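Local structure of Cas13d (uncultured Ruminococcus sp, 6IV9) at residues A[217-220]-A[221-224]; A[270-273]-A[274-278]. The protein binds a CRISPR RNA as the Cas13d effector and uses two HEPN domains for maturation of that RNA and cleavage of target RNA. The protein carries 2 engineered substitutions. One frame throughout, in Å; residues are numbered along the deposited sequence.

Contact 1. Residues A[217-220]-A[221-224]; sequences NTYE and VFTH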
loop_
_atom_site.group_PDB
_atom_site.type_symbol
_atom_site.label_atom_id
_atom_site.label_comp_id
_atom_site.label_asym_id
_atom_site.label_seq_id
_atom_site.Cartn_x
_atom_site.Cartn_y
_atom_site.Cartn_z
ATOM N N ASN A 217 2.916 -12.261 -25.750
ATOM C CA ASN A 217 3.719 -13.437 -26.154
ATOM C C ASN A 217 3.407 -14.594 -25.211
ATOM O O ASN A 217 3.458 -14.417 -24.006
ATOM C CB ASN A 217 5.220 -13.190 -26.072
ATOM C CG ASN A 217 5.708 -12.205 -27.101
ATOM O OD1 ASN A 217 5.127 -12.094 -28.166
ATOM N ND2 ASN A 217 6.752 -11.477 -26.772
ATOM N N THR A 218 3.103 -15.754 -25.773
ATOM C CA THR A 218 2.888 -16.963 -24.952
ATOM C C THR A 218 4.248 -17.469 -24.474
ATOM O O THR A 218 5.260 -17.023 -24.974
ATOM C CB THR A 218 2.273 -18.109 -25.759
ATOM O OG1 THR A 218 3.229 -18.431 -26.758
ATOM C CG2 THR A 218 0.939 -17.761 -26.375
ATOM N N TYR A 219 4.243 -18.434 -23.567
ATOM C CA TYR A 219 5.510 -18.996 -23.044
ATOM C C TYR A 219 6.287 -19.631 -24.201
ATOM O O TYR A 219 7.481 -19.524 -24.246
ATOM C CB TYR A 219 5.223 -19.958 -21.898
ATOM C CG TYR A 219 6.434 -20.548 -21.228
ATOM C CD1 TYR A 219 7.291 -19.772 -20.478
ATOM C CD2 TYR A 219 6.727 -21.890 -21.351
ATOM C CE1 TYR A 219 8.401 -20.308 -19.863
ATOM C CE2 TYR A 219 7.837 -22.443 -20.746
ATOM C CZ TYR A 219 8.673 -21.653 -19.989
ATOM O OH TYR A 219 9.756 -22.191 -19.384
ATOM N N GLU A 220 5.573 -20.251 -25.127
ATOM C CA GLU A 220 6.234 -20.921 -26.269
ATOM C C GLU A 220 6.989 -19.887 -27.093
ATOM O O GLU A 220 8.138 -20.119 -27.395
ATOM C CB GLU A 220 5.168 -21.584 -27.126
ATOM C CG GLU A 220 5.661 -21.974 -28.498
ATOM C CD GLU A 220 6.487 -23.240 -28.495
ATOM O OE1 GLU A 220 7.096 -23.536 -29.526
ATOM O OE2 GLU A 220 6.502 -23.924 -27.476
ATOM N N VAL A 221 6.356 -18.765 -27.397
ATOM C CA VAL A 221 7.051 -17.703 -28.171
ATOM C C VAL A 221 8.234 -17.166 -27.365
ATOM O O VAL A 221 9.267 -16.910 -27.947
ATOM C CB VAL A 221 6.095 -16.568 -28.563
ATOM C CG1 VAL A 221 6.845 -15.397 -29.150
ATOM C CG2 VAL A 221 5.027 -17.055 -29.517
ATOM N N PHE A 222 8.053 -17.000 -26.058
ATOM C CA PHE A 222 9.119 -16.458 -25.186
ATOM C C PHE A 222 10.342 -17.373 -25.185
ATOM O O PHE A 222 11.420 -16.866 -25.247
ATOM C CB PHE A 222 8.591 -16.381 -23.757
ATOM C CG PHE A 222 9.567 -15.928 -22.707
ATOM C CD1 PHE A 222 10.205 -14.713 -22.812
ATOM C CD2 PHE A 222 9.812 -16.700 -21.591
ATOM C CE1 PHE A 222 11.069 -14.281 -21.828
ATOM C CE2 PHE A 222 10.683 -16.272 -20.611
ATOM C CZ PHE A 222 11.310 -15.065 -20.736
ATOM N N THR A 223 10.130 -18.676 -25.078
ATOM C CA THR A 223 11.243 -19.653 -24.989
ATOM C C THR A 223 11.789 -20.038 -26.366
ATOM O O THR A 223 12.903 -20.524 -26.407
ATOM C CB THR A 223 10.869 -20.816 -24.070
ATOM O OG1 THR A 223 9.699 -21.414 -24.605
ATOM C CG2 THR A 223 10.594 -20.368 -22.656
ATOM N N HIS A 224 11.029 -19.812 -27.431
ATOM C CA HIS A 224 11.490 -20.131 -28.807
ATOM C C HIS A 224 11.233 -18.926 -29.699
ATOM O O HIS A 224 10.436 -19.048 -30.615
ATOM C CB HIS A 224 10.735 -21.340 -29.354
ATOM C CG HIS A 224 10.779 -22.526 -28.467
ATOM N ND1 HIS A 224 11.898 -23.282 -28.325
ATOM C CD2 HIS A 224 9.847 -23.081 -27.682
ATOM C CE1 HIS A 224 11.656 -24.259 -27.490
ATOM N NE2 HIS A 224 10.413 -24.158 -27.085
#

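Contact 2. Residues A[270-273]-A[274-278]; sequences SEAY and KKRVY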
loop_
_atom_site.group_PDB
_atom_site.type_symbol
_atom_site.label_atom_id
_atom_site.label_comp_id
_atom_site.label_asym_id
_atom_site.label_seq_id
_atom_site.Cartn_x
_atom_site.Cartn_y
_atom_site.Cartn_z
ATOM N N SER A 270 9.194 -28.655 -13.909
ATOM C CA SER A 270 10.063 -27.464 -14.014
ATOM C C SER A 270 9.476 -26.463 -15.008
ATOM O O SER A 270 9.408 -25.304 -14.683
ATOM C CB SER A 270 11.422 -27.896 -14.447
ATOM O OG SER A 270 12.258 -26.785 -14.638
ATOM N N GLU A 271 9.081 -26.937 -16.183
ATOM C CA GLU A 271 8.493 -26.059 -17.219
ATOM C C GLU A 271 7.168 -25.471 -16.727
ATOM O O GLU A 271 6.901 -24.344 -17.042
ATOM C CB GLU A 271 8.392 -26.785 -18.556
ATOM C CG GLU A 271 9.739 -26.883 -19.243
ATOM C CD GLU A 271 10.015 -25.777 -20.248
ATOM O OE1 GLU A 271 9.516 -25.887 -21.391
ATOM O OE2 GLU A 271 10.716 -24.818 -19.897
ATOM N N ALA A 272 6.359 -26.240 -16.018
ATOM C CA ALA A 272 5.082 -25.684 -15.537
ATOM C C ALA A 272 5.367 -24.527 -14.568
ATOM O O ALA A 272 4.730 -23.505 -14.678
ATOM C CB ALA A 272 4.268 -26.765 -14.894
ATOM N N TYR A 273 6.335 -24.705 -13.676
ATOM C CA TYR A 273 6.691 -23.634 -12.715
ATOM C C TYR A 273 7.227 -22.412 -13.460
ATOM O O TYR A 273 6.741 -21.335 -13.226
ATOM C CB TYR A 273 7.717 -24.158 -11.716
ATOM C CG TYR A 273 8.461 -23.089 -10.964
ATOM C CD1 TYR A 273 7.861 -22.407 -9.925
ATOM C CD2 TYR A 273 9.752 -22.748 -11.298
ATOM C CE1 TYR A 273 8.525 -21.419 -9.228
ATOM C CE2 TYR A 273 10.429 -21.758 -10.619
ATOM C CZ TYR A 273 9.817 -21.096 -9.575
ATOM O OH TYR A 273 10.473 -20.120 -8.908
ATOM N N LYS A 274 8.143 -22.607 -14.398
ATOM C CA LYS A 274 8.740 -21.476 -15.144
ATOM C C LYS A 274 7.664 -20.718 -15.923
ATOM O O LYS A 274 7.727 -19.514 -15.965
ATOM C CB LYS A 274 9.830 -21.983 -16.082
ATOM C CG LYS A 274 11.012 -22.643 -15.401
ATOM C CD LYS A 274 12.210 -22.687 -16.301
ATOM C CE LYS A 274 12.742 -24.063 -16.580
ATOM N NZ LYS A 274 13.805 -24.027 -17.604
ATOM N N LYS A 275 6.721 -21.437 -16.507
ATOM C CA LYS A 275 5.636 -20.813 -17.289
ATOM C C LYS A 275 4.808 -19.902 -16.373
ATOM O O LYS A 275 4.493 -18.804 -16.772
ATOM C CB LYS A 275 4.786 -21.930 -17.891
ATOM C CG LYS A 275 3.659 -21.486 -18.801
ATOM C CD LYS A 275 2.896 -22.642 -19.372
ATOM C CE LYS A 275 2.164 -22.285 -20.637
ATOM N NZ LYS A 275 1.552 -23.469 -21.277
ATOM N N ARG A 276 4.492 -20.371 -15.175
ATOM C CA ARG A 276 3.712 -19.560 -14.206
ATOM C C ARG A 276 4.501 -18.302 -13.835
ATOM O O ARG A 276 3.922 -17.260 -13.816
ATOM C CB ARG A 276 3.398 -20.385 -12.957
ATOM C CG ARG A 276 2.380 -21.487 -13.188
ATOM C CD ARG A 276 1.815 -22.018 -11.904
ATOM N NE ARG A 276 2.832 -22.642 -11.097
ATOM C CZ ARG A 276 3.116 -23.934 -11.107
ATOM N NH1 ARG A 276 2.531 -24.738 -11.971
ATOM N NH2 ARG A 276 3.979 -24.416 -10.239
ATOM N N VAL A 277 5.795 -18.438 -13.572
ATOM C CA VAL A 277 6.642 -17.266 -13.217
ATOM C C VAL A 277 6.685 -16.300 -14.398
ATOM O O VAL A 277 6.532 -15.118 -14.190
ATOM C CB VAL A 277 8.051 -17.693 -12.773
ATOM C CG1 VAL A 277 8.939 -16.497 -12.539
ATOM C CG2 VAL A 277 7.997 -18.555 -11.542
ATOM N N TYR A 278 6.830 -16.831 -15.603
ATOM C CA TYR A 278 6.873 -15.969 -16.801
ATOM C C TYR A 278 5.563 -15.180 -16.911
ATOM O O TYR A 278 5.614 -13.998 -17.145
ATOM C CB TYR A 278 7.011 -16.828 -18.058
ATOM C CG TYR A 278 6.741 -16.061 -19.321
ATOM C CD1 TYR A 278 7.559 -15.020 -19.697
ATOM C CD2 TYR A 278 5.656 -16.347 -20.122
ATOM C CE1 TYR A 278 7.316 -14.290 -20.841
ATOM C CE2 TYR A 278 5.402 -15.627 -21.273
ATOM C CZ TYR A 278 6.235 -14.595 -21.634
ATOM O OH TYR A 278 6.014 -13.873 -22.753
#

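Contact 1. Residues A[217-220]-A[221-224]
Thr218 and Phe222 are joined by the first i to i+4 backbone bond of the short helix 219-223, with Phe222 N 3.0 Å from Thr218 O and lying in the carbonyl plane. Thr223 N to Tyr219 O and His224 N to Glu220 O continue the ladder, both at 2.9 Å. The last is the most bent of the three, 136° at the hydrogen, and it closes the helix where His224 leaves helical geometry. At the other end the hydroxyl of Thr218 accepts from Val221 N (OG1 to N, 3.2 Å) along an almost straight line, 172°, while Val221 CG2 rests against the same oxygen.

Thr223 uses both of its branches on Tyr219. Its OG1 is held between its own backbone N and carbonyl carbon (chi1 58°), a setting that turns it back along the helix to donate to Tyr219 O at 2.9 Å. That carbonyl is therefore gripped by two donors of one residue, the hydroxyl approaching well out of the carbonyl plane. The same torsion swings Thr223 CG2 over one face of the Tyr219 ring, 3.7 Å from its centroid, a CH-pi contact. Beyond them, Glu220 bends at its second torsion and brings OE1 to 3.3 Å from His224 CD2, a meeting with a ring carbon.

Phe222 turns inward, packing on Ile238 and Leu242 of helix 232-251. The whole is a compact N-capped helix of little more than one turn, with Thr218 at the N-cap and a threonine near the C-terminal end bonded to the carbonyl four residues back.

Contact 2. Residues A[270-273]-A[274-278]
Lys274 and Ser270 face each other one turn apart on helix 267-291, a regular alpha-helix whose i to i+4 ladder runs unbroken here: Lys274 N to Ser270 O, Lys275 N to Glu271 O, Arg276 N to Ala272 O and Val277 N to Tyr273 O, at 3.0 to 3.2 Å.

Lys274 folds back along the preceding turn. Its CB lies 3.6 Å from Ser270 O, and CG, anti to its own carbonyl carbon (chi1 -63°), comes closer to that oxygen, 3.2 Å. CD draws away before a bend at the third torsion carries CE to 3.4 Å from Ser270 OG. The chain ends with NZ 3.9 Å from Glu271 OE2, a long salt bridge, weak at that length; OE2 also accepts a hydrogen bond from Tyr219 OH. Lys274 touches a crystal neighbour as well, so the placing of its end should be read with caution.

On another flank, Val277 CG2 sits over one face of the Tyr273 ring, 3.9 Å from the centroid and 22° off the normal. This CH-pi contact is offset toward the rim, near CE1 and CZ. The phenol hydroxyl reaches beyond the helix to Leu259 O, which ties the ring to the preceding loop. Replacing Tyr273 by an alanine would probably leave Val277 CG2 without its aromatic partner and Leu259 O without this donor.

Arg276 lays one guanidinium face over the backbone of the previous turn, and Tyr320 adds a cation-pi contact. Under that face lie Ala272 O and Tyr273 CA, the latter 3.9 Å from Arg276 CZ, while Arg276 NH2 stands at the edge of the Tyr273 ring.

Overall arrangement
Contacts 1 and 2 lie in neighbouring helices, 219-223 and 267-291, with centres about 12 Å apart, and they touch directly. Tyr219 OH meets Glu271 OE2 at 2.8 Å, probably a hydrogen bond, and Tyr278 OH likewise reaches Asn217 O, its ring stacking on Phe222. Each contact is partly buried and mixes buried aromatics with more open polar residues. Contact 1 depends on end effects, a capping hydroxyl and a carbonyl oxygen that accepts two hydrogen bonds; contact 2, inside a long helix, shows regular repeats with lysine and arginine chains laid along its surface. Both share a methyl-over-tyrosine contact at i and i+4. Helix 232-251 packs against both, through Phe222 and through Tyr273, Val277 and Tyr278.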